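Local coordinates for polyhedrin (Orgyia pseudotsugata cypovirus 5, PDB 5A8U), which forms the crystalline matrix of the viral occlusion bodies, or polyhedra, which protect the virus outside its host until insect larvae ingest them, at residues R60-K64 and F65-M69; H74-I77 and E78-G81. All blocks are in the same frame, centred on the assembly; numbering follows the deposited sequence.

Contact 1 (R60-K64 and F65-M69)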
loop_
_atom_site.group_PDB
_atom_site.type_symbol
_atom_site.label_atom_id
_atom_site.label_comp_id
_atom_site.label_asym_id
_atom_site.label_seq_id
_atom_site.Cartn_x
_atom_site.Cartn_y
_atom_site.Cartn_z
ATOM N N ARG A 60 10.207 4.833 8.257
ATOM C CA ARG A 60 11.636 4.613 8.521
ATOM C C ARG A 60 12.108 3.244 8.042
ATOM O O ARG A 60 13.255 3.097 7.593
ATOM C CB ARG A 60 12.013 4.826 10.006
ATOM C CG ARG A 60 12.280 6.291 10.402
ATOM C CD ARG A 60 13.231 7.067 9.436
ATOM N NE ARG A 60 14.666 6.795 9.607
ATOM C CZ ARG A 60 15.624 7.482 8.977
ATOM N NH1 ARG A 60 15.292 8.477 8.159
ATOM N NH2 ARG A 60 16.913 7.201 9.169
ATOM N N GLN A 61 11.225 2.252 8.081
ATOM C CA GLN A 61 11.614 0.912 7.636
ATOM C C GLN A 61 12.068 0.893 6.176
ATOM O O GLN A 61 12.921 0.093 5.806
ATOM C CB GLN A 61 10.472 -0.088 7.832
ATOM C CG GLN A 61 10.323 -0.560 9.275
ATOM C CD GLN A 61 9.366 0.281 10.105
ATOM O OE1 GLN A 61 9.097 1.431 9.767
ATOM N NE2 GLN A 61 8.881 -0.281 11.223
ATOM N N LEU A 62 11.498 1.775 5.357
ATOM C CA LEU A 62 11.920 1.888 3.958
ATOM C C LEU A 62 12.907 3.035 3.681
ATOM O O LEU A 62 13.569 3.035 2.649
ATOM C CB LEU A 62 10.704 1.983 3.024
ATOM C CG LEU A 62 9.868 0.690 2.984
ATOM C CD1 LEU A 62 8.728 0.802 1.975
ATOM C CD2 LEU A 62 10.738 -0.512 2.651
ATOM N N MET A 63 13.004 4.005 4.590
ATOM C CA MET A 63 13.990 5.073 4.410
ATOM C C MET A 63 15.408 4.559 4.651
ATOM O O MET A 63 16.365 5.065 4.067
ATOM C CB MET A 63 13.715 6.244 5.359
ATOM C CG MET A 63 12.427 6.997 5.061
ATOM S SD MET A 63 12.512 7.967 3.527
ATOM C CE MET A 63 13.665 9.259 4.030
ATOM N N LYS A 64 15.536 3.582 5.546
ATOM C CA LYS A 64 16.830 2.993 5.868
ATOM C C LYS A 64 17.273 1.948 4.843
ATOM O O LYS A 64 16.487 1.465 4.027
ATOM C CB LYS A 64 16.814 2.376 7.280
ATOM C CG LYS A 64 16.018 1.088 7.369
ATOM C CD LYS A 64 16.027 0.545 8.790
ATOM C CE LYS A 64 15.480 -0.858 8.853
ATOM N NZ LYS A 64 16.496 -1.873 8.471
ATOM N N PHE A 65 18.555 1.632 4.882
ATOM C CA PHE A 65 19.109 0.517 4.127
ATOM C C PHE A 65 19.946 -0.336 5.090
ATOM O O PHE A 65 20.590 0.213 5.988
ATOM C CB PHE A 65 19.985 1.020 2.974
ATOM C CG PHE A 65 20.608 -0.089 2.194
ATOM C CD1 PHE A 65 19.867 -0.758 1.227
ATOM C CD2 PHE A 65 21.902 -0.499 2.458
ATOM C CE1 PHE A 65 20.423 -1.812 0.512
ATOM C CE2 PHE A 65 22.469 -1.554 1.744
ATOM C CZ PHE A 65 21.725 -2.204 0.765
ATOM N N PRO A 66 19.898 -1.671 4.955
ATOM C CA PRO A 66 19.008 -2.451 4.094
ATOM C C PRO A 66 17.595 -2.487 4.691
ATOM O O PRO A 66 17.358 -1.896 5.739
ATOM C CB PRO A 66 19.650 -3.852 4.114
ATOM C CG PRO A 66 20.306 -3.924 5.485
ATOM C CD PRO A 66 20.831 -2.528 5.720
ATOM N N ASN A 67 16.664 -3.155 4.024
ATOM C CA ASN A 67 15.314 -3.288 4.565
ATOM C C ASN A 67 14.581 -4.457 3.915
ATOM O O ASN A 67 15.173 -5.186 3.119
ATOM C CB ASN A 67 14.554 -1.969 4.376
ATOM C CG ASN A 67 14.456 -1.556 2.933
ATOM O OD1 ASN A 67 14.147 -2.363 2.063
ATOM N ND2 ASN A 67 14.723 -0.288 2.670
ATOM N N TYR A 68 13.305 -4.637 4.241
ATOM C CA TYR A 68 12.589 -5.796 3.722
ATOM C C TYR A 68 12.432 -5.765 2.204
ATOM O O TYR A 68 12.278 -6.820 1.557
ATOM C CB TYR A 68 11.235 -5.983 4.430
ATOM C CG TYR A 68 10.210 -4.884 4.216
ATOM C CD1 TYR A 68 9.400 -4.878 3.088
ATOM C CD2 TYR A 68 10.036 -3.866 5.162
ATOM C CE1 TYR A 68 8.462 -3.888 2.888
ATOM C CE2 TYR A 68 9.083 -2.870 4.973
ATOM C CZ TYR A 68 8.302 -2.889 3.832
ATOM O OH TYR A 68 7.348 -1.915 3.625
ATOM N N MET A 69 12.479 -4.560 1.636
ATOM C CA MET A 69 12.327 -4.387 0.192
ATOM C C MET A 69 13.652 -4.664 -0.510
ATOM O O MET A 69 13.688 -5.316 -1.551
ATOM C CB MET A 69 11.860 -2.958 -0.117
ATOM C CG MET A 69 11.451 -2.718 -1.574
ATOM S SD MET A 69 9.925 -3.589 -2.023
ATOM C CE MET A 69 8.773 -2.810 -0.897
HETATM O O HOH W 1 13.001 -2.810 6.922
#
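Gln61 meets the residues that follow its helix: its O lies 3.0 Å from Asn67 CB, and a water bridges that same O to the backbone N of Tyr68. Its CB stands at the edge of the Tyr68 ring, while its amide NE2 is bound by Ser224 O and Met69 O of the second subunit. Leu62 crosses Tyr68 at about a right angle. Its CD2 sits over one ring face in a CH-pi contact, 3.9 Å from the ring centroid and displaced toward the rim, and also packs on Met69 CB; CD1 reaches Tyr68 OH at 3.5 Å. Lys64 is gripped at both ends. Asn67 ND2 donates to Lys64 O (2.8 Å), close to the C=O direction but bent at the hydrogen (140°), because the Asn67 side chain folds back between its own N and carbonyl carbon (chi1 59°). Asn67 OD1 accepts from Asn70 N and, weakly, Met69 N. Lys64 runs extended to CE, then bends (chi4 81°) to bring NZ within 2.9 Å of Pro66 O, beyond the cis peptide that precedes Pro66. Gln44 also binds Asn67 ND2, and Ile77 O gives Lys64 NZ a second acceptor. The buried ammonium is thus held by backbone carbonyls, whose partial negative charge probably offsets part of its own, while the asparagine amide and Gln44 share the carbonyl of the first residue past the helix.

Contact 2 (H74-I77 and E78-G81); sequences HGRI and EWPG
With CG anti to its carbonyl carbon (chi1 -70°) and the chain bent further out (chi3 -57°), Arg76 swings its guanidinium forward along the loop to Trp79. A similar first torsion sets the indole, and the two side chains cross at about a right angle. Trp79 CD1 lies over one face of the guanidinium, 3.3 Å above its plane and offset toward the rim, with the two planes 58° apart, far from a flat stack. Arg76 NH2 comes 3.4 Å from Trp79 NE1, but both are donors and do not bond to each other. What draws them together is Asp72: its OD2 accepts from Trp79 NE1 and forms a salt bridge with Arg76 NH2, so one carboxylate oxygen fixes both groups. Arg76 NH1 also approaches Pro80 CD obliquely, at 3.9 Å. The aliphatic start of the arginine is close to the backbone too, its CB lying 3.7 Å from Glu78 O.

Where the two segments join, Ile77 O receives a hydrogen bond from a water that also donates, weakly, to Glu78 OE2. Glu78 packs against Lys64, and Ile77 meets its counterparts in the second and third subunits, so this surface loop reaches the trimer interface.

Gly81 pairs through its backbone with Tyr100, and Trp79 touches Asn40 and Ala104. The contact belongs to the long loop between helix 60-63 and helix 84-91, with Trp79 set against Pro66 just past the first of these helices.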
loop_
_atom_site.group_PDB
_atom_site.type_symbol
_atom_site.label_atom_id
_atom_site.label_comp_id
_atom_site.label_asym_id
_atom_site.label_seq_id
_atom_site.Cartn_x
_atom_site.Cartn_y
_atom_site.Cartn_z
ATOM N N HIS A 74 23.990 -10.072 1.521
ATOM C CA HIS A 74 23.877 -11.308 2.290
ATOM C C HIS A 74 22.437 -11.671 2.658
ATOM O O HIS A 74 22.210 -12.609 3.428
ATOM C CB HIS A 74 24.731 -11.232 3.560
ATOM C CG HIS A 74 26.203 -11.180 3.293
ATOM N ND1 HIS A 74 26.807 -10.111 2.669
ATOM C CD2 HIS A 74 27.191 -12.065 3.564
ATOM C CE1 HIS A 74 28.105 -10.338 2.568
ATOM N NE2 HIS A 74 28.365 -11.515 3.107
ATOM N N GLY A 75 21.468 -10.927 2.124
ATOM C CA GLY A 75 20.063 -11.200 2.393
ATOM C C GLY A 75 19.530 -10.669 3.712
ATOM O O GLY A 75 18.429 -11.032 4.146
ATOM N N ARG A 76 20.306 -9.801 4.354
ATOM C CA ARG A 76 19.916 -9.243 5.649
ATOM C C ARG A 76 19.049 -7.998 5.475
ATOM O O ARG A 76 19.314 -7.168 4.604
ATOM C CB ARG A 76 21.162 -8.893 6.457
ATOM C CG ARG A 76 21.944 -10.110 6.939
ATOM C CD ARG A 76 23.070 -9.669 7.850
ATOM N NE ARG A 76 23.933 -8.722 7.163
ATOM C CZ ARG A 76 25.045 -8.209 7.676
ATOM N NH1 ARG A 76 25.442 -8.553 8.900
ATOM N NH2 ARG A 76 25.766 -7.361 6.953
ATOM N N ILE A 77 18.017 -7.869 6.304
ATOM C CA ILE A 77 17.155 -6.689 6.227
ATOM C C ILE A 77 17.440 -5.690 7.338
ATOM O O ILE A 77 16.820 -4.631 7.390
ATOM C CB ILE A 77 15.651 -7.031 6.221
ATOM C CG1 ILE A 77 15.224 -7.648 7.549
ATOM C CG2 ILE A 77 15.334 -7.955 5.061
ATOM C CD1 ILE A 77 13.723 -7.875 7.652
ATOM N N GLU A 78 18.371 -6.036 8.225
ATOM C CA GLU A 78 18.853 -5.114 9.250
ATOM C C GLU A 78 20.344 -5.336 9.452
ATOM O O GLU A 78 20.861 -6.427 9.197
ATOM C CB GLU A 78 18.142 -5.352 10.583
ATOM C CG GLU A 78 16.659 -5.051 10.580
ATOM C CD GLU A 78 16.081 -5.011 11.982
ATOM O OE1 GLU A 78 16.599 -5.746 12.847
ATOM O OE2 GLU A 78 15.126 -4.231 12.213
ATOM N N TRP A 79 21.039 -4.303 9.917
ATOM C CA TRP A 79 22.446 -4.433 10.277
ATOM C C TRP A 79 22.595 -4.370 11.794
ATOM O O TRP A 79 21.834 -3.676 12.477
ATOM C CB TRP A 79 23.281 -3.334 9.622
ATOM C CG TRP A 79 23.588 -3.580 8.162
ATOM C CD1 TRP A 79 23.563 -4.780 7.506
ATOM C CD2 TRP A 79 23.958 -2.598 7.193
ATOM N NE1 TRP A 79 23.889 -4.602 6.185
ATOM C CE2 TRP A 79 24.149 -3.274 5.967
ATOM C CE3 TRP A 79 24.132 -1.209 7.231
ATOM C CZ2 TRP A 79 24.511 -2.610 4.790
ATOM C CZ3 TRP A 79 24.507 -0.549 6.069
ATOM C CH2 TRP A 79 24.685 -1.254 4.857
ATOM N N PRO A 80 23.560 -5.118 12.335
ATOM C CA PRO A 80 23.788 -5.083 13.784
ATOM C C PRO A 80 23.972 -3.651 14.270
ATOM O O PRO A 80 24.708 -2.875 13.646
ATOM C CB PRO A 80 25.089 -5.867 13.949
ATOM C CG PRO A 80 25.116 -6.788 12.785
ATOM C CD PRO A 80 24.501 -6.022 11.650
ATOM N N GLY A 81 23.302 -3.302 15.364
ATOM C CA GLY A 81 23.418 -1.969 15.927
ATOM C C GLY A 81 22.579 -0.953 15.180
ATOM O O GLY A 81 22.621 0.247 15.479
HETATM O O HOH W 2 14.082 -4.017 9.088
#

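Overall arrangement
From the N terminus, the chain leaves strand 53-58 and enters contact 1, which joins the short helix 60-63 to the turn that follows it. Contact 2 follows in series farther along the same loop, before helix 84-91; the two neither nest nor cross. Their centres are 10 Å apart, and they touch: the Lys64 ammonium joins contact 1 to the backbone of contact 2, and Pro66 touches both Arg76 O and the Trp79 indole. Contact 1 faces strands 43-50 and 223-227 of the larger sheet, whereas contact 2 lies farther from the chain centre. Both meet the other two subunits, Tyr68 through edge-to-face rings with its own copies.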